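Local atomic coordinates of putative oxidoreductase with NAD(P)-binding Rossmann-fold domain (Clostridium difficile, PDB entry 3UUW), a protein that is probably an NAD(P)-dependent oxidoreductase of the GFO/IDH/MocA family, its substrate not established, with a nucleotide-binding Rossmann domain and a C-terminal sheet domain. Residues Leu224-Ile235 with Val238-Glu248. Sequence-based numbering, arbitrary orientation.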
loop_
_atom_site.group_PDB
_atom_site.type_symbol
_atom_site.label_atom_id
_atom_site.label_comp_id
_atom_site.label_asym_id
_atom_site.label_seq_id
_atom_site.Cartn_x
_atom_site.Cartn_y
_atom_site.Cartn_z
ATOM N N LEU A 224 7.642 -10.115 -10.002
ATOM C CA LEU A 224 7.499 -8.655 -9.996
ATOM C C LEU A 224 8.047 -8.076 -11.300
ATOM O O LEU A 224 8.947 -8.640 -11.905
ATOM C CB LEU A 224 8.318 -8.094 -8.808
ATOM C CG LEU A 224 8.559 -6.596 -8.613
ATOM C CD1 LEU A 224 7.237 -5.818 -8.564
ATOM C CD2 LEU A 224 9.379 -6.365 -7.334
ATOM N N GLU A 225 7.456 -6.990 -11.771
ATOM C CA GLU A 225 8.094 -6.173 -12.789
ATOM C C GLU A 225 7.870 -4.760 -12.321
ATOM O O GLU A 225 6.817 -4.441 -11.791
ATOM C CB GLU A 225 7.514 -6.403 -14.183
ATOM C CG GLU A 225 8.163 -5.538 -15.263
ATOM C CD GLU A 225 7.843 -5.987 -16.670
ATOM O OE1 GLU A 225 7.550 -7.188 -16.864
ATOM O OE2 GLU A 225 7.889 -5.125 -17.580
ATOM N N GLN A 226 8.882 -3.908 -12.479
ATOM C CA GLN A 226 8.719 -2.516 -12.133
ATOM C C GLN A 226 9.594 -1.626 -12.985
ATOM O O GLN A 226 10.743 -1.961 -13.234
ATOM C CB GLN A 226 9.094 -2.284 -10.661
ATOM C CG GLN A 226 8.887 -0.850 -10.226
ATOM C CD GLN A 226 9.206 -0.660 -8.766
ATOM O OE1 GLN A 226 8.415 -0.998 -7.903
ATOM N NE2 GLN A 226 10.373 -0.113 -8.492
ATOM N N VAL A 227 9.012 -0.529 -13.468
ATOM C CA VAL A 227 9.766 0.576 -14.063
ATOM C C VAL A 227 9.592 1.787 -13.123
ATOM O O VAL A 227 8.477 2.094 -12.697
ATOM C CB VAL A 227 9.238 0.928 -15.435
ATOM C CG1 VAL A 227 9.813 2.285 -15.915
ATOM C CG2 VAL A 227 9.503 -0.209 -16.377
ATOM N N GLU A 228 10.697 2.427 -12.775
ATOM C CA GLU A 228 10.700 3.595 -11.898
ATOM C C GLU A 228 11.499 4.664 -12.591
ATOM O O GLU A 228 12.675 4.430 -12.968
ATOM C CB GLU A 228 11.361 3.268 -10.572
ATOM C CG GLU A 228 11.501 4.430 -9.612
ATOM C CD GLU A 228 12.040 3.944 -8.302
ATOM O OE1 GLU A 228 13.227 3.550 -8.281
ATOM O OE2 GLU A 228 11.270 3.911 -7.311
ATOM N N ILE A 229 10.882 5.824 -12.767
ATOM C CA ILE A 229 11.544 6.959 -13.369
ATOM C C ILE A 229 11.684 8.077 -12.343
ATOM O O ILE A 229 10.675 8.540 -11.791
ATOM C CB ILE A 229 10.756 7.477 -14.583
ATOM C CG1 ILE A 229 10.610 6.387 -15.654
ATOM C CG2 ILE A 229 11.408 8.786 -15.175
ATOM C CD1 ILE A 229 9.761 6.846 -16.854
ATOM N N LEU A 230 12.923 8.483 -12.077
ATOM C CA LEU A 230 13.222 9.617 -11.186
ATOM C C LEU A 230 13.446 10.862 -12.054
ATOM O O LEU A 230 14.360 10.898 -12.885
ATOM C CB LEU A 230 14.464 9.353 -10.327
ATOM C CG LEU A 230 14.408 8.323 -9.189
ATOM C CD1 LEU A 230 14.360 6.904 -9.718
ATOM C CD2 LEU A 230 15.627 8.494 -8.284
ATOM N N SER A 231 12.624 11.883 -11.849
ATOM C CA SER A 231 12.740 13.116 -12.635
ATOM C C SER A 231 12.600 14.336 -11.736
ATOM O O SER A 231 12.305 14.215 -10.558
ATOM C CB SER A 231 11.720 13.133 -13.754
ATOM O OG SER A 231 10.408 13.162 -13.238
ATOM N N LYS A 232 12.835 15.515 -12.291
ATOM C CA LYS A 232 12.753 16.720 -11.491
ATOM C C LYS A 232 11.398 16.811 -10.792
ATOM O O LYS A 232 10.350 16.874 -11.446
ATOM C CB LYS A 232 12.980 17.953 -12.357
ATOM C CG LYS A 232 12.855 19.244 -11.570
ATOM C CD LYS A 232 13.040 20.453 -12.460
ATOM C CE LYS A 232 14.466 20.905 -12.482
ATOM N NZ LYS A 232 14.791 21.606 -11.209
ATOM N N GLY A 233 11.428 16.787 -9.470
ATOM C CA GLY A 233 10.229 16.917 -8.646
ATOM C C GLY A 233 9.280 15.746 -8.635
ATOM O O GLY A 233 8.176 15.856 -8.132
ATOM N N LYS A 234 9.705 14.588 -9.117
ATOM C CA LYS A 234 8.768 13.504 -9.304
ATOM C C LYS A 234 9.408 12.126 -9.318
ATOM O O LYS A 234 10.536 11.952 -9.791
ATOM C CB LYS A 234 8.066 13.724 -10.658
ATOM C CG LYS A 234 6.864 12.906 -10.896
ATOM C CD LYS A 234 6.328 13.065 -12.333
ATOM C CE LYS A 234 6.112 14.477 -12.760
ATOM N NZ LYS A 234 5.491 14.452 -14.129
ATOM N N ILE A 235 8.694 11.148 -8.773
ATOM C CA ILE A 235 9.037 9.739 -8.988
ATOM C C ILE A 235 7.789 9.131 -9.620
ATOM O O ILE A 235 6.668 9.389 -9.160
ATOM C CB ILE A 235 9.357 8.956 -7.726
ATOM C CG1 ILE A 235 10.514 9.604 -6.944
ATOM C CG2 ILE A 235 9.718 7.536 -8.101
ATOM C CD1 ILE A 235 10.838 8.930 -5.606
ATOM N N VAL A 238 5.620 2.103 -12.355
ATOM C CA VAL A 238 4.551 1.228 -12.819
ATOM C C VAL A 238 4.936 -0.170 -12.354
ATOM O O VAL A 238 6.032 -0.636 -12.649
ATOM C CB VAL A 238 4.324 1.265 -14.335
ATOM C CG1 VAL A 238 3.275 0.232 -14.739
ATOM C CG2 VAL A 238 3.857 2.625 -14.752
ATOM N N LYS A 239 4.045 -0.811 -11.603
ATOM C CA LYS A 239 4.283 -2.120 -11.051
ATOM C C LYS A 239 3.410 -3.149 -11.743
ATOM O O LYS A 239 2.196 -2.958 -11.883
ATOM C CB LYS A 239 3.965 -2.134 -9.548
ATOM C CG LYS A 239 4.851 -1.228 -8.732
ATOM C CD LYS A 239 4.452 -1.301 -7.246
ATOM C CE LYS A 239 5.375 -0.475 -6.364
ATOM N NZ LYS A 239 4.931 -0.564 -4.948
ATOM N N ASN A 240 4.040 -4.236 -12.157
ATOM C CA ASN A 240 3.360 -5.361 -12.831
ATOM C C ASN A 240 2.483 -4.923 -14.008
ATOM O O ASN A 240 1.417 -5.519 -14.284
ATOM C CB ASN A 240 2.552 -6.170 -11.807
ATOM C CG ASN A 240 3.435 -6.822 -10.759
ATOM O OD1 ASN A 240 4.593 -7.141 -11.018
ATOM N ND2 ASN A 240 2.866 -7.095 -9.604
ATOM N N LEU A 241 2.943 -3.873 -14.684
ATOM C CA LEU A 241 2.288 -3.276 -15.855
ATOM C C LEU A 241 0.906 -2.705 -15.605
ATOM O O LEU A 241 0.254 -2.239 -16.564
ATOM C CB LEU A 241 2.228 -4.276 -17.032
ATOM C CG LEU A 241 3.558 -4.785 -17.557
ATOM C CD1 LEU A 241 4.101 -5.859 -16.696
ATOM C CD2 LEU A 241 3.418 -5.304 -19.020
ATOM N N ASN A 242 0.436 -2.686 -14.353
ATOM C CA ASN A 242 -0.958 -2.350 -14.138
ATOM C C ASN A 242 -1.335 -1.496 -12.940
ATOM O O ASN A 242 -2.525 -1.260 -12.684
ATOM C CB ASN A 242 -1.817 -3.617 -14.210
ATOM C CG ASN A 242 -1.617 -4.532 -13.025
ATOM O OD1 ASN A 242 -0.914 -4.194 -12.077
ATOM N ND2 ASN A 242 -2.265 -5.703 -13.059
ATOM N N VAL A 243 -0.324 -1.025 -12.208
ATOM C CA VAL A 243 -0.530 -0.060 -11.140
ATOM C C VAL A 243 0.465 1.078 -11.343
ATOM O O VAL A 243 1.633 0.819 -11.579
ATOM C CB VAL A 243 -0.339 -0.681 -9.764
ATOM C CG1 VAL A 243 -0.413 0.417 -8.676
ATOM C CG2 VAL A 243 -1.419 -1.750 -9.528
ATOM N N LEU A 244 -0.029 2.311 -11.333
ATOM C CA LEU A 244 0.812 3.480 -11.557
ATOM C C LEU A 244 0.891 4.324 -10.275
ATOM O O LEU A 244 -0.143 4.688 -9.694
ATOM C CB LEU A 244 0.284 4.288 -12.732
ATOM C CG LEU A 244 1.158 5.411 -13.313
ATOM C CD1 LEU A 244 0.804 5.679 -14.767
ATOM C CD2 LEU A 244 1.022 6.649 -12.489
ATOM N N GLU A 245 2.116 4.587 -9.821
ATOM C CA GLU A 245 2.351 5.399 -8.629
ATOM C C GLU A 245 3.104 6.654 -9.002
ATOM O O GLU A 245 4.036 6.600 -9.808
ATOM C CB GLU A 245 3.188 4.647 -7.601
ATOM C CG GLU A 245 2.577 3.364 -7.104
ATOM C CD GLU A 245 3.423 2.661 -6.059
ATOM O OE1 GLU A 245 4.599 3.037 -5.862
ATOM O OE2 GLU A 245 2.902 1.721 -5.432
ATOM N N ILE A 246 2.726 7.775 -8.398
ATOM C CA ILE A 246 3.418 9.024 -8.600
ATOM C C ILE A 246 3.698 9.655 -7.248
ATOM O O ILE A 246 2.784 9.828 -6.443
ATOM C CB ILE A 246 2.615 10.018 -9.437
ATOM C CG1 ILE A 246 2.243 9.423 -10.783
ATOM C CG2 ILE A 246 3.409 11.325 -9.654
ATOM C CD1 ILE A 246 1.305 10.284 -11.613
ATOM N N GLU A 247 4.965 9.975 -7.005
ATOM C CA GLU A 247 5.356 10.690 -5.793
ATOM C C GLU A 247 5.696 12.096 -6.224
ATOM O O GLU A 247 6.605 12.318 -7.026
ATOM C CB GLU A 247 6.480 9.986 -5.040
ATOM C CG GLU A 247 6.162 8.516 -4.806
ATOM C CD GLU A 247 6.638 7.945 -3.482
ATOM O OE1 GLU A 247 6.494 8.627 -2.443
ATOM O OE2 GLU A 247 7.093 6.773 -3.479
ATOM N N GLU A 248 4.960 13.047 -5.686
ATOM C CA GLU A 248 5.109 14.439 -6.064
ATOM C C GLU A 248 4.551 15.284 -4.946
ATOM O O GLU A 248 3.545 14.934 -4.359
ATOM C CB GLU A 248 4.324 14.643 -7.347
ATOM C CG GLU A 248 4.451 15.936 -8.031
ATOM C CD GLU A 248 3.792 15.873 -9.434
ATOM O OE1 GLU A 248 2.765 15.183 -9.595
ATOM O OE2 GLU A 248 4.294 16.539 -10.354
HETATM O O HOH W 1 5.663 -2.850 -14.437
#
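Glu225 N donates to Asn240 OD1 at 3.0 Å, the donor close to the line of the C=O bond. A side-chain amide can stand in for a backbone carbonyl at the end of a strand, and Asn240 does so here, its CG lying beside its own backbone N (chi1 -64°). In return Asn240 N gives Glu225 O an almost straight bond of 2.8 Å. The Glu225 carboxylate passes CD1 of Leu241 and finds its charged partner in Arg126, with Tyr132 as a further donor. Water 1 donates to Val238 O and weakly to Glu225 O and accepts from Leu241 N, linking the start of the 240-242 turn to both strands. Gln226 runs alongside Lys239, OE1 3.4 Å from Lys239 CE, while Lys239 NZ bridges to Glu245 OE2 from above the carboxylate plane. Val227 and Val238 form a hydrogen-bonded antiparallel pair whose side chains pack on Tyr132 of helix 130-138. Strands 224-231, 234-239 and 243-248, followed by 251-256, form a four-stranded β-meander that ends the mixed sheet, with a classic bulge where Asn242 and Val243 face Lys239. A type II turn from Ser231 to Lys234, with Gly233 at positive phi, reverses the chain. Beyond it, Lys234 CG touches Ile246 CG2 at 4.0 Å, and Lys234 NZ donates a hydrogen bond to Asn138 O. Ile235 closes a second hydrogen-bonded pair with Glu247, whose carboxylate is held by Arg237.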